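Local atomic coordinates of ADP-ribosylglycohydrolase (PDB entry 2YZV), a protein that is a helical protein of the ADP-ribosylglycohydrolase family, with two magnesium ions bound in this model. Residues A[227-232]-A[260-265]. Sequence-based numbering, arbitrary orientation.
Sequences AALWAF and GQLAGA
L262 meets F232 face-on, and this CH-pi contact is the centre of the interface. CG of L262 sits 4.1 Å from the centroid of the F232 ring. It is 8° off the ring normal, so the branch point lies almost directly over the middle of one face. The two side chains cross at about a right angle. F232 has CG anti to the backbone N (chi1 -179°), which carries the ring out toward helix 252-267 and sets one of its faces against the leucine.

The remaining contacts are apolar. Methyl CD2 of L262 does most of the touching: it lies 3.7 Å from F232 CD2 and 3.9 Å from L229 CD2. These two approach it roughly at right angles to one another. The CB of L229 points away from the partner helix, and its CD2 alone comes back to meet the leucine. A263 CA stands oblique to the ring, 4.2 Å from F232 CE1, and its CB is 4.3 Å from F232 CD1.

Segments 227-232 and 260-265 lie on helices 221-234 and 252-267. The segment axes run in roughly the same direction, 35° apart, and approach to 9.9 Å. Nearer the start of both helices, A227 and A228 pack on V255 and V258. D253 and T254, near the start of helix 252-267, bind magnesium; the present contact lies further along it.

The F232 ring also makes an edge-to-face contact with Y266 and a cation-pi contact with K184, whose NZ hydrogen-bonds to F232 O.

All four touching residues are buried, and nothing polar pairs across the two segments. Dispersion and the burial of apolar surface therefore join these helices here, with one leucine covering a phenyl face that several neighbours probably steady.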
loop_
_atom_site.group_PDB
_atom_site.type_symbol
_atom_site.label_atom_id
_atom_site.label_comp_id
_atom_site.label_asym_id
_atom_site.label_seq_id
_atom_site.Cartn_x
_atom_site.Cartn_y
_atom_site.Cartn_z
ATOM N N ALA A 227 -7.720 5.642 -7.468
ATOM C CA ALA A 227 -6.656 6.391 -8.130
ATOM C C ALA A 227 -5.518 5.461 -8.528
ATOM O O ALA A 227 -4.928 5.602 -9.603
ATOM C CB ALA A 227 -6.135 7.495 -7.206
ATOM N N ALA A 228 -5.206 4.508 -7.656
ATOM C CA ALA A 228 -4.139 3.557 -7.935
ATOM C C ALA A 228 -4.555 2.652 -9.091
ATOM O O ALA A 228 -3.753 2.351 -9.973
ATOM C CB ALA A 228 -3.839 2.722 -6.691
ATOM N N LEU A 229 -5.816 2.228 -9.089
ATOM C CA LEU A 229 -6.316 1.364 -10.152
ATOM C C LEU A 229 -6.320 2.099 -11.493
ATOM O O LEU A 229 -6.041 1.507 -12.531
ATOM C CB LEU A 229 -7.721 0.858 -9.816
ATOM C CG LEU A 229 -7.778 -0.223 -8.733
ATOM C CD1 LEU A 229 -9.226 -0.521 -8.377
ATOM C CD2 LEU A 229 -7.082 -1.488 -9.233
ATOM N N TRP A 230 -6.640 3.389 -11.470
ATOM C CA TRP A 230 -6.646 4.181 -12.693
ATOM C C TRP A 230 -5.231 4.254 -13.271
ATOM O O TRP A 230 -5.023 4.038 -14.463
ATOM C CB TRP A 230 -7.146 5.596 -12.393
ATOM C CG TRP A 230 -6.843 6.580 -13.472
ATOM C CD1 TRP A 230 -7.498 6.725 -14.665
ATOM C CD2 TRP A 230 -5.778 7.536 -13.479
ATOM N NE1 TRP A 230 -6.903 7.714 -15.413
ATOM C CE2 TRP A 230 -5.844 8.228 -14.709
ATOM C CE3 TRP A 230 -4.770 7.874 -12.564
ATOM C CZ2 TRP A 230 -4.938 9.242 -15.051
ATOM C CZ3 TRP A 230 -3.868 8.883 -12.903
ATOM C CH2 TRP A 230 -3.961 9.553 -14.138
ATOM N N ALA A 231 -4.259 4.560 -12.417
ATOM C CA ALA A 231 -2.871 4.671 -12.853
ATOM C C ALA A 231 -2.370 3.338 -13.388
ATOM O O ALA A 231 -1.603 3.289 -14.351
ATOM C CB ALA A 231 -1.993 5.139 -11.690
ATOM N N PHE A 232 -2.808 2.254 -12.756
ATOM C CA PHE A 232 -2.407 0.920 -13.180
ATOM C C PHE A 232 -3.026 0.607 -14.544
ATOM O O PHE A 232 -2.365 0.059 -15.426
ATOM C CB PHE A 232 -2.848 -0.110 -12.128
ATOM C CG PHE A 232 -2.469 -1.531 -12.459
ATOM C CD1 PHE A 232 -1.143 -1.879 -12.699
ATOM C CD2 PHE A 232 -3.440 -2.527 -12.493
ATOM C CE1 PHE A 232 -0.788 -3.207 -12.968
ATOM C CE2 PHE A 232 -3.099 -3.854 -12.761
ATOM C CZ PHE A 232 -1.769 -4.195 -12.999
ATOM N N GLY A 260 2.266 1.426 -6.228
ATOM C CA GLY A 260 3.538 0.726 -6.184
ATOM C C GLY A 260 3.432 -0.735 -5.798
ATOM O O GLY A 260 4.132 -1.583 -6.356
ATOM N N GLN A 261 2.568 -1.031 -4.834
ATOM C CA GLN A 261 2.368 -2.402 -4.385
ATOM C C GLN A 261 1.763 -3.257 -5.489
ATOM O O GLN A 261 2.245 -4.354 -5.769
ATOM C CB GLN A 261 1.433 -2.435 -3.180
ATOM C CG GLN A 261 2.015 -1.820 -1.930
ATOM C CD GLN A 261 0.981 -1.694 -0.844
ATOM O OE1 GLN A 261 0.535 -2.691 -0.271
ATOM N NE2 GLN A 261 0.577 -0.465 -0.563
ATOM N N LEU A 262 0.700 -2.751 -6.106
ATOM C CA LEU A 262 0.018 -3.490 -7.162
ATOM C C LEU A 262 0.869 -3.629 -8.408
ATOM O O LEU A 262 1.031 -4.731 -8.928
ATOM C CB LEU A 262 -1.312 -2.812 -7.512
ATOM C CG LEU A 262 -2.136 -3.430 -8.650
ATOM C CD1 LEU A 262 -2.451 -4.894 -8.348
ATOM C CD2 LEU A 262 -3.420 -2.631 -8.825
ATOM N N ALA A 263 1.411 -2.513 -8.881
ATOM C CA ALA A 263 2.248 -2.524 -10.077
ATOM C C ALA A 263 3.560 -3.268 -9.821
ATOM O O ALA A 263 4.116 -3.886 -10.730
ATOM C CB ALA A 263 2.522 -1.094 -10.535
ATOM N N GLY A 264 4.051 -3.218 -8.584
ATOM C CA GLY A 264 5.284 -3.919 -8.258
ATOM C C GLY A 264 5.084 -5.422 -8.349
ATOM O O GLY A 264 5.939 -6.153 -8.857
ATOM N N ALA A 265 3.946 -5.892 -7.850
ATOM C CA ALA A 265 3.635 -7.319 -7.896
ATOM C C ALA A 265 3.364 -7.762 -9.332
ATOM O O ALA A 265 3.698 -8.886 -9.725
ATOM C CB ALA A 265 2.413 -7.615 -7.030
#